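Local atomic coordinates of amino Transferase (Eubacterium rectale, PDB entry 3ELE), a protein that probably transfers amino groups between amino acids and keto acids, using pyridoxal-5'-phosphate as cofactor, as class I and II aminotransferases do. Residues G43-D55 / Y244-R256. Residues are numbered along the deposited sequence; the frame is centred on the assembly and turned at random.
With PLP (pyridoxal-5'-phosphate), chain E.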
ATOM      1  N   GLY A  43      20.518   3.226   4.013  1.00 46.91           N
ATOM      2  CA  GLY A  43      20.218   2.471   5.226  1.00 47.07           C
ATOM      3  C   GLY A  43      19.413   1.194   5.062  1.00 46.36           C
ATOM      4  O   GLY A  43      18.366   1.047   5.700  1.00 48.08           O
ATOM      5  N   ASN A  44      19.914   0.255   4.257  1.00 44.92           N
ATOM      6  CA  ASN A  44      19.212  -1.009   3.992  1.00 43.93           C
ATOM      7  C   ASN A  44      19.625  -2.119   4.941  1.00 43.60           C
ATOM      8  O   ASN A  44      20.826  -2.292   5.171  1.00 44.35           O
ATOM      9  CB  ASN A  44      19.479  -1.499   2.563  1.00 43.86           C
ATOM     10  CG  ASN A  44      18.910  -0.586   1.487  1.00 46.97           C
ATOM     11  OD1 ASN A  44      19.491  -0.487   0.414  1.00 51.37           O
ATOM     12  ND2 ASN A  44      17.776   0.070   1.753  1.00 42.39           N
ATOM     13  N   PRO A  45      18.648  -2.869   5.517  1.00 42.76           N
ATOM     14  CA  PRO A  45      18.991  -4.058   6.295  1.00 42.39           C
ATOM     15  C   PRO A  45      20.016  -4.951   5.571  1.00 41.09           C
ATOM     16  O   PRO A  45      19.841  -5.264   4.394  1.00 40.60           O
ATOM     17  CB  PRO A  45      17.642  -4.776   6.445  1.00 42.87           C
ATOM     18  CG  PRO A  45      16.671  -3.675   6.531  1.00 41.76           C
ATOM     19  CD  PRO A  45      17.190  -2.613   5.575  1.00 42.79           C
ATOM     20  N   SER A  46      21.098  -5.278   6.273  1.00 39.40           N
ATOM     21  CA  SER A  46      22.189  -6.076   5.742  1.00 38.64           C
ATOM     22  C   SER A  46      22.340  -7.481   6.344  1.00 38.79           C
ATOM     23  O   SER A  46      23.142  -8.259   5.822  1.00 39.86           O
ATOM     24  CB  SER A  46      23.485  -5.286   5.899  1.00 39.39           C
ATOM     25  OG  SER A  46      23.689  -4.940   7.247  1.00 37.62           O
ATOM     26  N   ILE A  47      21.615  -7.808   7.424  1.00 37.71           N
ATOM     27  CA  ILE A  47      21.669  -9.167   8.040  1.00 37.17           C
ATOM     28  C   ILE A  47      20.485  -9.985   7.491  1.00 36.44           C
ATOM     29  O   ILE A  47      19.411  -9.403   7.257  1.00 36.12           O
ATOM     30  CB  ILE A  47      21.689  -9.150   9.609  1.00 37.16           C
ATOM     31  CG1 ILE A  47      20.359  -8.619  10.225  1.00 38.69           C
ATOM     32  CG2 ILE A  47      22.913  -8.344  10.111  1.00 33.87           C
ATOM     33  CD1 ILE A  47      20.353  -8.561  11.780  1.00 38.06           C
ATOM     34  N   PRO A  48      20.673 -11.308   7.245  1.00 34.86           N
ATOM     35  CA  PRO A  48      19.556 -12.100   6.742  1.00 35.26           C
ATOM     36  C   PRO A  48      18.480 -12.332   7.803  1.00 36.19           C
ATOM     37  O   PRO A  48      18.771 -12.303   9.010  1.00 36.10           O
ATOM     38  CB  PRO A  48      20.216 -13.424   6.364  1.00 33.79           C
ATOM     39  CG  PRO A  48      21.328 -13.535   7.265  1.00 33.97           C
ATOM     40  CD  PRO A  48      21.875 -12.148   7.395  1.00 34.62           C
ATOM     41  N   ALA A  49      17.246 -12.554   7.341  1.00 35.94           N
ATOM     42  CA  ALA A  49      16.117 -12.853   8.217  1.00 34.45           C
ATOM     43  C   ALA A  49      16.457 -14.109   9.030  1.00 33.40           C
ATOM     44  O   ALA A  49      17.230 -14.953   8.550  1.00 34.03           O
ATOM     45  CB  ALA A  49      14.831 -13.107   7.383  1.00 32.50           C
ATOM     46  N   PRO A  50      15.895 -14.250  10.249  1.00 33.17           N
ATOM     47  CA  PRO A  50      16.114 -15.501  10.987  1.00 34.60           C
ATOM     48  C   PRO A  50      15.483 -16.656  10.197  1.00 35.75           C
ATOM     49  O   PRO A  50      14.477 -16.450   9.495  1.00 37.09           O
ATOM     50  CB  PRO A  50      15.348 -15.270  12.304  1.00 34.63           C
ATOM     51  CG  PRO A  50      14.345 -14.278  11.951  1.00 29.75           C
ATOM     52  CD  PRO A  50      15.004 -13.355  11.005  1.00 32.13           C
ATOM     53  N   GLN A  51      16.040 -17.852  10.334  1.00 35.97           N
ATOM     54  CA  GLN A  51      15.591 -18.999   9.540  1.00 37.50           C
ATOM     55  C   GLN A  51      14.095 -19.346   9.672  1.00 37.42           C
ATOM     56  O   GLN A  51      13.522 -19.875   8.730  1.00 38.49           O
ATOM     57  CB  GLN A  51      16.500 -20.226   9.767  1.00 37.56           C
ATOM     58  CG  GLN A  51      16.381 -21.315   8.683  1.00 42.90           C
ATOM     59  CD  GLN A  51      16.628 -20.790   7.256  1.00 46.30           C
ATOM     60  OE1 GLN A  51      17.639 -20.140   6.980  1.00 49.63           O
ATOM     61  NE2 GLN A  51      15.690 -21.065   6.360  1.00 48.52           N
ATOM     62  N   ILE A  52      13.467 -18.999  10.802  1.00 36.72           N
ATOM     63  CA  ILE A  52      12.019 -19.209  11.019  1.00 35.26           C
ATOM     64  C   ILE A  52      11.126 -18.545   9.929  1.00 35.68           C
ATOM     65  O   ILE A  52      10.087 -19.086   9.606  1.00 34.58           O
ATOM     66  CB  ILE A  52      11.596 -18.789  12.471  1.00 35.34           C
ATOM     67  CG1 ILE A  52      10.154 -19.215  12.824  1.00 35.00           C
ATOM     68  CG2 ILE A  52      11.775 -17.275  12.678  1.00 33.96           C
ATOM     69  CD1 ILE A  52       9.859 -20.672  12.677  1.00 35.88           C
ATOM     70  N   VAL A  53      11.571 -17.420   9.347  1.00 36.03           N
ATOM     71  CA  VAL A  53      10.859 -16.722   8.260  1.00 35.23           C
ATOM     72  C   VAL A  53      10.718 -17.622   7.021  1.00 35.55           C
ATOM     73  O   VAL A  53       9.598 -17.986   6.660  1.00 35.62           O
ATOM     74  CB  VAL A  53      11.540 -15.356   7.897  1.00 35.79           C
ATOM     75  CG1 VAL A  53      10.911 -14.714   6.627  1.00 35.40           C
ATOM     76  CG2 VAL A  53      11.455 -14.394   9.087  1.00 30.13           C
ATOM     77  N   ASN A  54      11.847 -17.988   6.409  1.00 35.66           N
ATOM     78  CA  ASN A  54      11.871 -18.845   5.208  1.00 36.23           C
ATOM     79  C   ASN A  54      11.276 -20.237   5.452  1.00 36.94           C
ATOM     80  O   ASN A  54      10.538 -20.743   4.601  1.00 36.94           O
ATOM     81  CB  ASN A  54      13.289 -18.927   4.603  1.00 35.85           C
ATOM     82  CG  ASN A  54      13.702 -17.653   3.836  1.00 38.92           C
ATOM     83  OD1 ASN A  54      12.911 -16.717   3.611  1.00 36.93           O
ATOM     84  ND2 ASN A  54      14.959 -17.625   3.426  1.00 37.54           N
ATOM     85  N   ASP A  55      11.588 -20.834   6.612  1.00 37.16           N
ATOM     86  CA  ASP A  55      10.989 -22.104   7.043  1.00 37.65           C
ATOM     87  C   ASP A  55       9.458 -22.014   7.126  1.00 36.91           C
ATOM     88  O   ASP A  55       8.765 -22.893   6.615  1.00 37.48           O
ATOM     89  CB  ASP A  55      11.539 -22.565   8.409  1.00 38.67           C
ATOM     90  CG  ASP A  55      12.967 -23.060   8.348  1.00 39.73           C
ATOM     91  OD1 ASP A  55      13.562 -23.186   7.245  1.00 41.91           O
ATOM     92  OD2 ASP A  55      13.501 -23.338   9.445  1.00 40.77           O
ATOM     93  N   TYR A 244       4.774   0.310  13.545  1.00 32.46           N
ATOM     94  CA  TYR A 244       5.805  -0.682  13.559  1.00 33.56           C
ATOM     95  C   TYR A 244       5.845  -1.414  12.214  1.00 33.90           C
ATOM     96  O   TYR A 244       4.894  -1.360  11.438  1.00 34.43           O
ATOM     97  CB  TYR A 244       5.523  -1.643  14.724  1.00 33.57           C
ATOM     98  CG  TYR A 244       6.600  -2.683  14.896  1.00 32.15           C
ATOM     99  CD1 TYR A 244       7.820  -2.364  15.521  1.00 33.10           C
ATOM    100  CD2 TYR A 244       6.447  -3.969  14.355  1.00 35.25           C
ATOM    101  CE1 TYR A 244       8.832  -3.308  15.644  1.00 30.71           C
ATOM    102  CE2 TYR A 244       7.457  -4.926  14.474  1.00 29.45           C
ATOM    103  CZ  TYR A 244       8.641  -4.598  15.123  1.00 31.94           C
ATOM    104  OH  TYR A 244       9.623  -5.560  15.227  1.00 28.30           O
ATOM    105  N   SER A 245       6.988  -2.014  11.918  1.00 34.00           N
ATOM    106  CA  SER A 245       7.131  -2.900  10.781  1.00 33.84           C
ATOM    107  C   SER A 245       8.225  -3.919  11.071  1.00 33.69           C
ATOM    108  O   SER A 245       9.050  -3.716  11.961  1.00 32.71           O
ATOM    109  CB  SER A 245       7.422  -2.137   9.494  1.00 34.79           C
ATOM    110  OG  SER A 245       8.779  -1.756   9.389  1.00 38.16           O
ATOM    111  N   TYR A 246       8.214  -5.002  10.297  1.00 34.63           N
ATOM    112  CA  TYR A 246       9.201  -6.085  10.401  1.00 34.35           C
ATOM    113  C   TYR A 246      10.373  -5.913   9.421  1.00 35.04           C
ATOM    114  O   TYR A 246      11.132  -6.854   9.198  1.00 35.22           O
ATOM    115  CB  TYR A 246       8.494  -7.445  10.247  1.00 34.85           C
ATOM    116  CG  TYR A 246       7.489  -7.675  11.353  1.00 34.49           C
ATOM    117  CD1 TYR A 246       6.175  -7.208  11.231  1.00 35.51           C
ATOM    118  CD2 TYR A 246       7.852  -8.313  12.545  1.00 37.20           C
ATOM    119  CE1 TYR A 246       5.243  -7.384  12.252  1.00 38.26           C
ATOM    120  CE2 TYR A 246       6.901  -8.505  13.592  1.00 35.28           C
ATOM    121  CZ  TYR A 246       5.607  -8.029  13.429  1.00 35.73           C
ATOM    122  OH  TYR A 246       4.647  -8.184  14.408  1.00 33.75           O
ATOM    123  N   SER A 247      10.540  -4.692   8.881  1.00 36.35           N
ATOM    124  CA  SER A 247      11.590  -4.375   7.919  1.00 37.02           C
ATOM    125  C   SER A 247      12.999  -4.538   8.500  1.00 37.85           C
ATOM    126  O   SER A 247      13.885  -5.024   7.805  1.00 36.72           O
ATOM    127  CB  SER A 247      11.398  -2.963   7.344  1.00 36.79           C
ATOM    128  OG  SER A 247      10.118  -2.829   6.704  1.00 40.50           O
ATOM    129  N   LYS A 248      13.190  -4.165   9.765  1.00 38.38           N
ATOM    130  CA  LYS A 248      14.506  -4.268  10.438  1.00 37.99           C
ATOM    131  C   LYS A 248      14.654  -5.469  11.360  1.00 37.29           C
ATOM    132  O   LYS A 248      15.716  -6.123  11.378  1.00 35.00           O
ATOM    133  CB  LYS A 248      14.809  -2.987  11.217  1.00 38.09           C
ATOM    134  CG  LYS A 248      15.242  -1.826  10.350  1.00 43.16           C
ATOM    135  CD  LYS A 248      14.106  -1.074   9.711  1.00 48.25           C
ATOM    136  CE  LYS A 248      14.576  -0.197   8.563  1.00 52.02           C
ATOM    137  NZ  LYS A 248      13.418   0.484   7.935  1.00 56.84           N
ATOM    138  N   SER A 249      13.600  -5.743  12.129  1.00 37.00           N
ATOM    139  CA  SER A 249      13.574  -6.837  13.100  1.00 37.35           C
ATOM    140  C   SER A 249      13.732  -8.205  12.430  1.00 37.34           C
ATOM    141  O   SER A 249      14.521  -9.006  12.881  1.00 37.77           O
ATOM    142  CB  SER A 249      12.301  -6.769  13.962  1.00 37.47           C
ATOM    143  OG  SER A 249      11.149  -7.016  13.197  1.00 40.90           O
ATOM    144  N   LEU A 250      13.020  -8.419  11.324  1.00 37.95           N
ATOM    145  CA  LEU A 250      13.086  -9.649  10.528  1.00 37.12           C
ATOM    146  C   LEU A 250      13.844  -9.500   9.187  1.00 37.47           C
ATOM    147  O   LEU A 250      13.941 -10.476   8.447  1.00 36.59           O
ATOM    148  CB  LEU A 250      11.660 -10.179  10.278  1.00 36.23           C
ATOM    149  CG  LEU A 250      10.892 -10.748  11.473  1.00 34.26           C
ATOM    150  CD1 LEU A 250       9.434 -11.040  11.068  1.00 28.79           C
ATOM    151  CD2 LEU A 250      11.579 -12.015  12.033  1.00 33.68           C
ATOM    152  N   SER A 251      14.379  -8.311   8.880  1.00 36.94           N
ATOM    153  CA  SER A 251      15.080  -8.057   7.601  1.00 36.71           C
ATOM    154  C   SER A 251      14.192  -8.321   6.371  1.00 35.42           C
ATOM    155  O   SER A 251      14.640  -8.903   5.362  1.00 34.45           O
ATOM    156  CB  SER A 251      16.428  -8.807   7.514  1.00 35.29           C
ATOM    157  OG  SER A 251      17.336  -8.284   8.447  1.00 38.43           O
ATOM    158  N   LEU A 252      12.939  -7.860   6.464  1.00 34.50           N
ATOM    159  CA  LEU A 252      11.955  -8.031   5.408  1.00 34.66           C
ATOM    160  C   LEU A 252      11.445  -6.673   4.868  1.00 35.39           C
ATOM    161  O   LEU A 252      10.234  -6.505   4.706  1.00 34.73           O
ATOM    162  CB  LEU A 252      10.791  -8.895   5.939  1.00 34.41           C
ATOM    163  CG  LEU A 252      11.092 -10.253   6.565  1.00 32.01           C
ATOM    164  CD1 LEU A 252       9.843 -10.909   7.076  1.00 31.37           C
ATOM    165  CD2 LEU A 252      11.816 -11.192   5.583  1.00 31.33           C
ATOM    166  N   PRO A 253      12.365  -5.723   4.537  1.00 36.38           N
ATOM    167  CA  PRO A 253      11.903  -4.399   4.086  1.00 36.61           C
ATOM    168  C   PRO A 253      11.094  -4.378   2.787  1.00 36.66           C
ATOM    169  O   PRO A 253      10.197  -3.548   2.649  1.00 35.46           O
ATOM    170  CB  PRO A 253      13.203  -3.601   3.932  1.00 35.92           C
ATOM    171  CG  PRO A 253      14.211  -4.555   3.697  1.00 37.09           C
ATOM    172  CD  PRO A 253      13.839  -5.777   4.490  1.00 37.15           C
ATOM    173  N   GLY A 254      11.439  -5.256   1.859  1.00 37.25           N
ATOM    174  CA  GLY A 254      10.723  -5.403   0.606  1.00 37.11           C
ATOM    175  C   GLY A 254       9.403  -6.147   0.697  1.00 36.20           C
ATOM    176  O   GLY A 254       8.645  -6.087  -0.254  1.00 34.78           O
ATOM    177  N   GLU A 255       9.127  -6.845   1.809  1.00 36.83           N
ATOM    178  CA  GLU A 255       7.872  -7.616   1.978  1.00 37.14           C
ATOM    179  C   GLU A 255       6.631  -6.815   2.429  1.00 38.03           C
ATOM    180  O   GLU A 255       5.498  -7.265   2.226  1.00 38.93           O
ATOM    181  CB  GLU A 255       8.120  -8.861   2.841  1.00 37.03           C
ATOM    182  CG  GLU A 255       9.310  -9.755   2.376  1.00 37.46           C
ATOM    183  CD  GLU A 255       9.262 -10.218   0.916  1.00 36.82           C
ATOM    184  OE1 GLU A 255       8.318  -9.885   0.162  1.00 35.89           O
ATOM    185  OE2 GLU A 255      10.190 -10.952   0.497  1.00 43.39           O
ATOM    186  N   ARG A 256       6.846  -5.632   3.002  1.00 37.86           N
ATOM    187  CA  ARG A 256       5.775  -4.674   3.332  1.00 37.24           C
ATOM    188  C   ARG A 256       4.778  -5.235   4.348  1.00 37.09           C
ATOM    189  O   ARG A 256       3.651  -5.587   4.007  1.00 38.07           O
ATOM    190  CB  ARG A 256       5.054  -4.180   2.037  1.00 35.86           C
ATOM    191  CG  ARG A 256       5.954  -3.869   0.834  1.00 34.55           C
ATOM    192  CD  ARG A 256       7.153  -3.026   1.201  1.00 36.62           C
ATOM    193  NE  ARG A 256       6.782  -1.733   1.751  1.00 37.31           N
ATOM    194  CZ  ARG A 256       7.376  -1.077   2.749  1.00 36.79           C
ATOM    195  NH1 ARG A 256       8.346  -1.602   3.472  1.00 34.73           N
ATOM    196  NH2 ARG A 256       6.903   0.118   3.090  1.00 41.17           N
TER
HETATM  197  N1  PLP E 500      10.884   5.098   9.845  1.00 37.68           N
HETATM  198  C2  PLP E 500      12.271   5.255   9.892  1.00 36.80           C
HETATM  199  C2A PLP E 500      12.868   6.147  10.933  1.00 37.04           C
HETATM  200  C3  PLP E 500      13.098   4.558   8.988  1.00 38.88           C
HETATM  201  O3  PLP E 500      14.464   4.694   9.040  1.00 31.83           O
HETATM  202  C4  PLP E 500      12.527   3.724   7.999  1.00 45.59           C
HETATM  203  C4A PLP E 500      13.420   3.383   6.819  1.00 49.92           C
HETATM  204  O4A PLP E 500      13.492   4.152   5.859  1.00 55.32           O
HETATM  205  C5  PLP E 500      11.106   3.578   7.972  1.00 44.80           C
HETATM  206  C6  PLP E 500      10.293   4.275   8.900  1.00 35.02           C
HETATM  207  C5A PLP E 500      10.386   2.738   6.938  1.00 40.76           C
HETATM  208  O4P PLP E 500      10.172   1.420   7.337  1.00 41.95           O
HETATM  209  P   PLP E 500       9.288   0.486   6.365  1.00 42.04           P
HETATM  210  O1P PLP E 500       8.486  -0.483   7.185  1.00 36.27           O
HETATM  211  O2P PLP E 500      10.207  -0.338   5.511  1.00 39.54           O
HETATM  212  O3P PLP E 500       8.375   1.285   5.495  1.00 30.73           O
HETATM  213  O   HOH W   1      16.423 -11.244   4.878  1.00 34.98           O
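Ser251, in a left-handed backbone conformation, makes the one direct hydrogen bond between 43-55 and 244-256. Its OG donates to Ile47 O at 2.6 Å. The hydroxyl comes from above the carbonyl plane, 36° out of it. The chi1 of -67° sets OG anti to Ser251's own carbonyl carbon and turns it to Ile47. A water gives a second link, accepting from Ala49 N and donating to Ser251 O.

Apolar groups pack on both sides of this polar link. Pro45 lays its ring on the turn, with CG 3.3 Å from Ser247 O and 3.9 Å from Pro253 CG. The Pro45 and Pro253 rings lie alongside each other, running opposite ways. Further along, Leu250 CD2 meets Pro50 CG at 3.6 Å, the two side chains lying roughly perpendicular. The same methyl touches Val53 CG2. Val53 CG1 meets Leu252 CD2 tip to tip at 3.8 Å. The start of helix 51-63 is thus packed on the cofactor loop.

The end of strand 240-245 and the loop after it supply part of the phosphate site of pyridoxal-5'-phosphate. Ser245 OG donates to O1P, and Ser247 OG lies close to both O1P and O2P. Arg256 brings its guanidinium edge to the phosphate: NH1 donates to O2P and NH2 to O3P, while NH1 also bonds Pro253 O at 2.8 Å. A leucine in place of Arg256 would probably leave two phosphate oxygens without these donors and remove this bond to Pro253 O. Lys248 NZ lies 3.1 Å from C4A of the pyridoxal-5'-phosphate, unlinked here but placed like the Schiff-base lysine of this family. Tyr72 OH of the second subunit also hydrogen-bonds the cofactor, so the site lies at the subunit interface. Serine hydroxyls and a cationic guanidinium together are consistent with a site that holds an anionic phosphate.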